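Local coordinates for kinesin-like protein Nod (Drosophila melanogaster, PDB 3DC4), which hydrolyses ATP in a microtubule-binding kinesin motor domain and is required for distributive segregation of non-exchange chromosomes during meiosis, at residues A154-I159 with H197-G202; D88-G93 with G133-R138. All coordinates share one frame; numbering follows the deposited sequence.

Contact 1. Residues A154-I159 with H197-G202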
ATOM      1  N   ALA A 154      10.293  11.126   3.468  1.00 20.87           N
ATOM      2  CA  ALA A 154       9.681   9.863   3.842  1.00 21.57           C
ATOM      3  C   ALA A 154       9.216   9.955   5.289  1.00 22.43           C
ATOM      4  O   ALA A 154       9.887  10.559   6.124  1.00 22.79           O
ATOM      5  CB  ALA A 154      10.683   8.720   3.690  1.00 23.48           C
ATOM      6  N   SER A 155       8.046   9.386   5.565  1.00 20.53           N
ATOM      7  CA  SER A 155       7.508   9.324   6.913  1.00 21.35           C
ATOM      8  C   SER A 155       7.254   7.842   7.160  1.00 22.05           C
ATOM      9  O   SER A 155       7.042   7.082   6.213  1.00 20.74           O
ATOM     10  CB  SER A 155       6.218  10.148   7.056  1.00 20.53           C
ATOM     11  OG  SER A 155       5.195   9.759   6.158  1.00 22.92           O
ATOM     12  N   PHE A 156       7.330   7.423   8.419  1.00 23.19           N
ATOM     13  CA  PHE A 156       7.115   6.022   8.785  1.00 22.89           C
ATOM     14  C   PHE A 156       6.197   5.999   9.997  1.00 24.95           C
ATOM     15  O   PHE A 156       6.594   6.349  11.110  1.00 24.90           O
ATOM     16  CB  PHE A 156       8.450   5.344   9.129  1.00 24.05           C
ATOM     17  CG  PHE A 156       8.414   3.828   9.094  1.00 23.02           C
ATOM     18  CD1 PHE A 156       7.238   3.126   9.348  1.00 24.47           C
ATOM     19  CD2 PHE A 156       9.580   3.103   8.842  1.00 24.64           C
ATOM     20  CE1 PHE A 156       7.219   1.725   9.355  1.00 26.79           C
ATOM     21  CE2 PHE A 156       9.574   1.704   8.846  1.00 25.72           C
ATOM     22  CZ  PHE A 156       8.386   1.015   9.105  1.00 26.53           C
ATOM     23  N   ILE A 157       4.959   5.585   9.767  1.00 23.69           N
ATOM     24  CA  ILE A 157       3.963   5.516  10.820  1.00 24.95           C
ATOM     25  C   ILE A 157       3.549   4.071  11.070  1.00 24.99           C
ATOM     26  O   ILE A 157       3.435   3.269  10.136  1.00 23.10           O
ATOM     27  CB  ILE A 157       2.718   6.338  10.425  1.00 25.57           C
ATOM     28  CG1 ILE A 157       3.080   7.823  10.372  1.00 27.53           C
ATOM     29  CG2 ILE A 157       1.583   6.096  11.411  1.00 27.90           C
ATOM     30  CD1 ILE A 157       2.015   8.681   9.741  1.00 29.18           C
ATOM     31  N   GLU A 158       3.342   3.746  12.339  1.00 25.00           N
ATOM     32  CA  GLU A 158       2.913   2.414  12.737  1.00 26.51           C
ATOM     33  C   GLU A 158       1.592   2.551  13.481  1.00 28.29           C
ATOM     34  O   GLU A 158       1.413   3.480  14.264  1.00 27.07           O
ATOM     35  CB  GLU A 158       3.959   1.763  13.652  1.00 29.06           C
ATOM     36  CG  GLU A 158       3.471   0.513  14.387  1.00 31.58           C
ATOM     37  CD  GLU A 158       4.533  -0.094  15.289  1.00 32.02           C
ATOM     38  OE1 GLU A 158       5.266   0.669  15.950  1.00 34.56           O
ATOM     39  OE2 GLU A 158       4.626  -1.337  15.347  1.00 32.84           O
ATOM     40  N   ILE A 159       0.661   1.643  13.205  1.00 29.74           N
ATOM     41  CA  ILE A 159      -0.632   1.642  13.876  1.00 30.99           C
ATOM     42  C   ILE A 159      -0.710   0.361  14.699  1.00 34.37           C
ATOM     43  O   ILE A 159      -0.899  -0.726  14.155  1.00 33.11           O
ATOM     44  CB  ILE A 159      -1.805   1.688  12.863  1.00 29.93           C
ATOM     45  CG1 ILE A 159      -1.712   2.966  12.025  1.00 27.95           C
ATOM     46  CG2 ILE A 159      -3.144   1.634  13.604  1.00 27.50           C
ATOM     47  CD1 ILE A 159      -2.833   3.132  11.012  1.00 29.08           C
ATOM     48  N   HIS A 197      18.189   4.344   5.698  1.00 28.49           N
ATOM     49  CA  HIS A 197      18.266   4.910   7.042  1.00 29.86           C
ATOM     50  C   HIS A 197      16.899   4.990   7.716  1.00 29.42           C
ATOM     51  O   HIS A 197      16.735   4.518   8.844  1.00 29.69           O
ATOM     52  CB  HIS A 197      18.894   6.306   6.993  1.00 33.41           C
ATOM     53  CG  HIS A 197      18.843   7.042   8.299  1.00 36.56           C
ATOM     54  ND1 HIS A 197      19.500   6.599   9.426  1.00 38.18           N
ATOM     55  CD2 HIS A 197      18.213   8.187   8.655  1.00 38.30           C
ATOM     56  CE1 HIS A 197      19.277   7.441  10.422  1.00 38.90           C
ATOM     57  NE2 HIS A 197      18.500   8.411   9.980  1.00 38.69           N
ATOM     58  N   ILE A 198      15.919   5.583   7.033  1.00 27.86           N
ATOM     59  CA  ILE A 198      14.588   5.720   7.619  1.00 28.35           C
ATOM     60  C   ILE A 198      13.936   4.370   7.896  1.00 27.68           C
ATOM     61  O   ILE A 198      13.223   4.214   8.890  1.00 28.54           O
ATOM     62  CB  ILE A 198      13.632   6.591   6.735  1.00 28.53           C
ATOM     63  CG1 ILE A 198      13.152   5.814   5.507  1.00 30.14           C
ATOM     64  CG2 ILE A 198      14.333   7.870   6.318  1.00 29.94           C
ATOM     65  CD1 ILE A 198      11.751   5.223   5.670  1.00 27.28           C
ATOM     66  N   LEU A 199      14.179   3.389   7.031  1.00 27.82           N
ATOM     67  CA  LEU A 199      13.595   2.066   7.234  1.00 27.28           C
ATOM     68  C   LEU A 199      14.244   1.364   8.418  1.00 29.69           C
ATOM     69  O   LEU A 199      13.570   0.700   9.205  1.00 28.48           O
ATOM     70  CB  LEU A 199      13.747   1.206   5.979  1.00 28.57           C
ATOM     71  CG  LEU A 199      12.867   1.603   4.796  1.00 28.29           C
ATOM     72  CD1 LEU A 199      13.127   0.668   3.626  1.00 27.22           C
ATOM     73  CD2 LEU A 199      11.399   1.535   5.223  1.00 30.54           C
ATOM     74  N   GLU A 200      15.558   1.521   8.539  1.00 30.53           N
ATOM     75  CA  GLU A 200      16.298   0.909   9.633  1.00 34.01           C
ATOM     76  C   GLU A 200      15.908   1.586  10.946  1.00 33.54           C
ATOM     77  O   GLU A 200      15.653   0.921  11.954  1.00 32.27           O
ATOM     78  CB  GLU A 200      17.804   1.056   9.394  1.00 38.28           C
ATOM     79  CG  GLU A 200      18.680   0.406  10.452  1.00 42.94           C
ATOM     80  CD  GLU A 200      20.162   0.617  10.183  1.00 47.20           C
ATOM     81  OE1 GLU A 200      20.661   0.105   9.156  1.00 48.20           O
ATOM     82  OE2 GLU A 200      20.829   1.300  10.996  1.00 49.00           O
ATOM     83  N   LEU A 201      15.857   2.914  10.924  1.00 34.19           N
ATOM     84  CA  LEU A 201      15.491   3.684  12.107  1.00 34.85           C
ATOM     85  C   LEU A 201      14.080   3.331  12.552  1.00 35.16           C
ATOM     86  O   LEU A 201      13.836   3.055  13.729  1.00 36.03           O
ATOM     87  CB  LEU A 201      15.572   5.182  11.805  1.00 36.66           C
ATOM     88  CG  LEU A 201      15.065   6.138  12.889  1.00 37.39           C
ATOM     89  CD1 LEU A 201      15.967   6.062  14.114  1.00 37.79           C
ATOM     90  CD2 LEU A 201      15.036   7.552  12.339  1.00 37.15           C
ATOM     91  N   GLY A 202      13.152   3.342  11.603  1.00 34.97           N
ATOM     92  CA  GLY A 202      11.773   3.026  11.917  1.00 35.45           C
ATOM     93  C   GLY A 202      11.594   1.611  12.431  1.00 36.20           C
ATOM     94  O   GLY A 202      10.822   1.371  13.360  1.00 35.77           O
TER
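The ring of Phe156 reaches from its strand to the helix and meets it at three residues, Ile198, Leu199 and Gly202. It is a compact example of how one aromatic side chain can fill the seam between a strand and a helix that run nearly alongside each other, here with their short axes 9.1 Å apart and inclined by 21°. The ring is carried there by a first torsion that sets CG anti to the backbone N (chi1 -162°). Phe156 CD2 faces Ile198 O at 3.8 Å, and this carbonyl lies at the ring edge, near the ring plane, while already accepting the helical bond from Gly202 N. Phe156 CD2 also comes within 3.8 Å of Gly202 CA, met obliquely. The glycine allows this closeness, because a CB at that position would collide with the ring. Leu199, whose CB starts away from the strand, bends its CD2 methyl back to Phe156 CE2, 4.1 Å away, the two side chains crossing at about a right angle. Ile198 has CG1 wedged between its own backbone N and carbonyl carbon (chi1 75°), from where CD1 rests against Ala154 CB at 4.2 Å, two positions before the ring. No hydrogen bond joins the segments, and the touching residues are all buried. Without the ring, as with an alanine here, Gly202 would probably face a gap and the Leu199 methyl would lose its partner on the strand. The nucleotide is not touched: the Phe156 side chain lies about 12 Å from the ADP. Phe156 also packs on Leu167 and on Ala222 and Val224 of strand 220-229, the antiparallel neighbour in the central sheet, whereas Ile157 and Ile159 turn to helix 291-295 instead of helix 192-204.

Contact 2. Residues D88-G93 with G133-R138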
ATOM      1  N   ASP A  88       3.919   8.519 -12.314  1.00 25.54           N
ATOM      2  CA  ASP A  88       3.590   9.735 -13.047  1.00 28.70           C
ATOM      3  C   ASP A  88       2.475  10.509 -12.356  1.00 27.52           C
ATOM      4  O   ASP A  88       2.515  11.738 -12.287  1.00 27.34           O
ATOM      5  CB  ASP A  88       3.177   9.426 -14.485  1.00 32.69           C
ATOM      6  CG  ASP A  88       4.366   9.302 -15.410  1.00 36.62           C
ATOM      7  OD1 ASP A  88       5.404   9.944 -15.126  1.00 38.63           O
ATOM      8  OD2 ASP A  88       4.260   8.575 -16.420  1.00 39.40           O
ATOM      9  N   LYS A  89       1.487   9.789 -11.834  1.00 26.01           N
ATOM     10  CA  LYS A  89       0.373  10.432 -11.158  1.00 25.12           C
ATOM     11  C   LYS A  89       0.887  11.203  -9.941  1.00 24.21           C
ATOM     12  O   LYS A  89       0.506  12.353  -9.717  1.00 23.26           O
ATOM     13  CB  LYS A  89      -0.667   9.386 -10.734  1.00 26.99           C
ATOM     14  CG  LYS A  89      -1.144   8.461 -11.866  1.00 31.39           C
ATOM     15  CD  LYS A  89      -1.708   9.229 -13.063  1.00 34.75           C
ATOM     16  CE  LYS A  89      -2.188   8.283 -14.159  1.00 36.79           C
ATOM     17  NZ  LYS A  89      -2.727   9.027 -15.334  1.00 37.68           N
ATOM     18  N   LEU A  90       1.755  10.567  -9.165  1.00 22.41           N
ATOM     19  CA  LEU A  90       2.332  11.200  -7.990  1.00 22.39           C
ATOM     20  C   LEU A  90       3.015  12.506  -8.395  1.00 23.70           C
ATOM     21  O   LEU A  90       2.794  13.546  -7.782  1.00 22.70           O
ATOM     22  CB  LEU A  90       3.363  10.273  -7.349  1.00 18.61           C
ATOM     23  CG  LEU A  90       4.070  10.820  -6.103  1.00 19.64           C
ATOM     24  CD1 LEU A  90       3.104  10.903  -4.932  1.00 16.41           C
ATOM     25  CD2 LEU A  90       5.245   9.907  -5.759  1.00 17.10           C
ATOM     26  N   LEU A  91       3.841  12.442  -9.435  1.00 24.18           N
ATOM     27  CA  LEU A  91       4.558  13.616  -9.913  1.00 28.39           C
ATOM     28  C   LEU A  91       3.613  14.691 -10.444  1.00 29.55           C
ATOM     29  O   LEU A  91       3.929  15.877 -10.403  1.00 31.00           O
ATOM     30  CB  LEU A  91       5.569  13.215 -10.992  1.00 30.36           C
ATOM     31  CG  LEU A  91       6.924  12.678 -10.510  1.00 32.56           C
ATOM     32  CD1 LEU A  91       6.738  11.576  -9.491  1.00 35.05           C
ATOM     33  CD2 LEU A  91       7.710  12.175 -11.709  1.00 35.56           C
ATOM     34  N   GLU A  92       2.448  14.276 -10.931  1.00 30.62           N
ATOM     35  CA  GLU A  92       1.467  15.223 -11.448  1.00 31.65           C
ATOM     36  C   GLU A  92       0.700  15.871 -10.303  1.00 31.40           C
ATOM     37  O   GLU A  92      -0.077  16.800 -10.513  1.00 33.05           O
ATOM     38  CB  GLU A  92       0.496  14.525 -12.404  1.00 33.72           C
ATOM     39  CG  GLU A  92       1.146  14.043 -13.692  1.00 36.09           C
ATOM     40  CD  GLU A  92       0.190  13.279 -14.589  1.00 40.17           C
ATOM     41  OE1 GLU A  92       0.649  12.732 -15.613  1.00 41.81           O
ATOM     42  OE2 GLU A  92      -1.016  13.215 -14.269  1.00 42.64           O
ATOM     43  N   GLY A  93       0.921  15.375  -9.089  1.00 29.40           N
ATOM     44  CA  GLY A  93       0.256  15.946  -7.931  1.00 26.65           C
ATOM     45  C   GLY A  93      -0.870  15.139  -7.315  1.00 24.14           C
ATOM     46  O   GLY A  93      -1.490  15.589  -6.352  1.00 23.63           O
ATOM     47  N   GLY A 133      13.326   5.075  -6.644  1.00 21.59           N
ATOM     48  CA  GLY A 133      14.286   5.167  -7.730  1.00 21.89           C
ATOM     49  C   GLY A 133      13.714   5.891  -8.937  1.00 22.03           C
ATOM     50  O   GLY A 133      14.353   6.795  -9.468  1.00 22.13           O
ATOM     51  N   ASP A 134      12.513   5.507  -9.368  1.00 22.20           N
ATOM     52  CA  ASP A 134      11.883   6.146 -10.523  1.00 22.05           C
ATOM     53  C   ASP A 134      11.441   7.580 -10.235  1.00 21.33           C
ATOM     54  O   ASP A 134      11.369   8.409 -11.143  1.00 21.69           O
ATOM     55  CB  ASP A 134      10.689   5.313 -11.014  1.00 25.26           C
ATOM     56  CG  ASP A 134      11.123   4.050 -11.755  1.00 28.57           C
ATOM     57  OD1 ASP A 134      11.962   4.162 -12.677  1.00 28.60           O
ATOM     58  OD2 ASP A 134      10.625   2.949 -11.425  1.00 24.99           O
ATOM     59  N   ILE A 135      11.136   7.867  -8.974  1.00 22.09           N
ATOM     60  CA  ILE A 135      10.731   9.208  -8.579  1.00 21.57           C
ATOM     61  C   ILE A 135      11.930  10.142  -8.732  1.00 22.81           C
ATOM     62  O   ILE A 135      11.815  11.214  -9.328  1.00 23.84           O
ATOM     63  CB  ILE A 135      10.242   9.226  -7.120  1.00 21.74           C
ATOM     64  CG1 ILE A 135       8.888   8.514  -7.027  1.00 21.72           C
ATOM     65  CG2 ILE A 135      10.124  10.664  -6.610  1.00 20.81           C
ATOM     66  CD1 ILE A 135       8.420   8.282  -5.610  1.00 21.56           C
ATOM     67  N   PHE A 136      13.081   9.730  -8.210  1.00 23.29           N
ATOM     68  CA  PHE A 136      14.285  10.548  -8.311  1.00 25.77           C
ATOM     69  C   PHE A 136      14.642  10.782  -9.774  1.00 28.85           C
ATOM     70  O   PHE A 136      14.921  11.909 -10.187  1.00 29.30           O
ATOM     71  CB  PHE A 136      15.480   9.873  -7.620  1.00 27.23           C
ATOM     72  CG  PHE A 136      15.450   9.937  -6.110  1.00 25.27           C
ATOM     73  CD1 PHE A 136      14.948  11.051  -5.444  1.00 26.72           C
ATOM     74  CD2 PHE A 136      15.990   8.900  -5.356  1.00 25.96           C
ATOM     75  CE1 PHE A 136      14.987  11.130  -4.050  1.00 27.77           C
ATOM     76  CE2 PHE A 136      16.034   8.971  -3.962  1.00 25.90           C
ATOM     77  CZ  PHE A 136      15.533  10.086  -3.309  1.00 25.19           C
ATOM     78  N   GLU A 137      14.630   9.708 -10.555  1.00 31.56           N
ATOM     79  CA  GLU A 137      14.973   9.792 -11.968  1.00 34.69           C
ATOM     80  C   GLU A 137      14.133  10.815 -12.727  1.00 35.57           C
ATOM     81  O   GLU A 137      14.666  11.644 -13.465  1.00 36.15           O
ATOM     82  CB  GLU A 137      14.827   8.414 -12.610  1.00 37.50           C
ATOM     83  CG  GLU A 137      15.158   8.376 -14.084  1.00 42.35           C
ATOM     84  CD  GLU A 137      15.225   6.959 -14.608  1.00 46.22           C
ATOM     85  OE1 GLU A 137      16.075   6.187 -14.113  1.00 47.93           O
ATOM     86  OE2 GLU A 137      14.426   6.617 -15.506  1.00 48.06           O
ATOM     87  N   ARG A 138      12.821  10.759 -12.541  1.00 35.94           N
ATOM     88  CA  ARG A 138      11.929  11.686 -13.226  1.00 38.82           C
ATOM     89  C   ARG A 138      12.046  13.106 -12.692  1.00 39.63           C
ATOM     90  O   ARG A 138      11.847  14.071 -13.427  1.00 40.23           O
ATOM     91  CB  ARG A 138      10.488  11.197 -13.117  1.00 40.40           C
ATOM     92  CG  ARG A 138      10.280   9.843 -13.759  1.00 42.24           C
ATOM     93  CD  ARG A 138       8.845   9.395 -13.630  1.00 45.04           C
ATOM     94  NE  ARG A 138       8.628   8.094 -14.248  1.00 47.22           N
ATOM     95  CZ  ARG A 138       7.457   7.469 -14.272  1.00 48.55           C
ATOM     96  NH1 ARG A 138       6.396   8.030 -13.712  1.00 51.28           N
ATOM     97  NH2 ARG A 138       7.347   6.285 -14.853  1.00 50.40           N
TER
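Arg138 reaches across from its helix to Leu91 and Asp88, and it can be read atom by atom. Arg138 CB lies tight against Leu91 CD2, at 3.3 Å. The chain then runs extended from CG to NE, crossing Leu91 at about a right angle; Arg138 CG stays near the same methyl, and Arg138 CD is 3.6 Å from Leu91 CD2. Leu91 thus lines the aliphatic part of the arginine before the charge begins. The two helices belong to the layer that covers one face of the central sheet in the kinesin motor fold; the short segments cross at -52°, and helix 84-92 stops just beyond the contact in a Schellman motif, with Gly93 at positive phi. Further out, Arg138 NE is 3.8 Å from Asp88 OD1, and Arg138 CZ is 3.3 Å from Asp88 OD1. At the tip Arg138 NH1 forms a salt bridge with Asp88 OD1 at 2.6 Å. OD1 approaches the guanidinium obliquely, the carboxylate and guanidinium planes being 28° apart. NH1 is also near Asp88 N, but both are donors, which makes the exact placement of this tip somewhat doubtful. Nearer the sheet, Leu90 CD2 meets Ile135 CD1 at 3.6 Å; Leu90 and Ile135 continue onto Val228 and Ile226 of strand 220-229.

Followed from the N terminus, the chain first closes a loop at contact 2: from helix 84-92 it passes through strand 96-101, the nucleotide-binding P-loop and helix 108-112 before helix 127-141 returns to meet its earlier neighbour. The same helix leads directly into strand 151-160, where contact 1 opens, and the excursion through strands 164-166 and 187-188 ends when helix 192-204 comes back over that strand. The two loops are in series, neither nested nor crossed. The centres of contact 1 and contact 2 lie about 21 Å apart, and the two do not touch. Contact 2 joins helix to helix and contact 1 helix to sheet; strand 220-229 borders both.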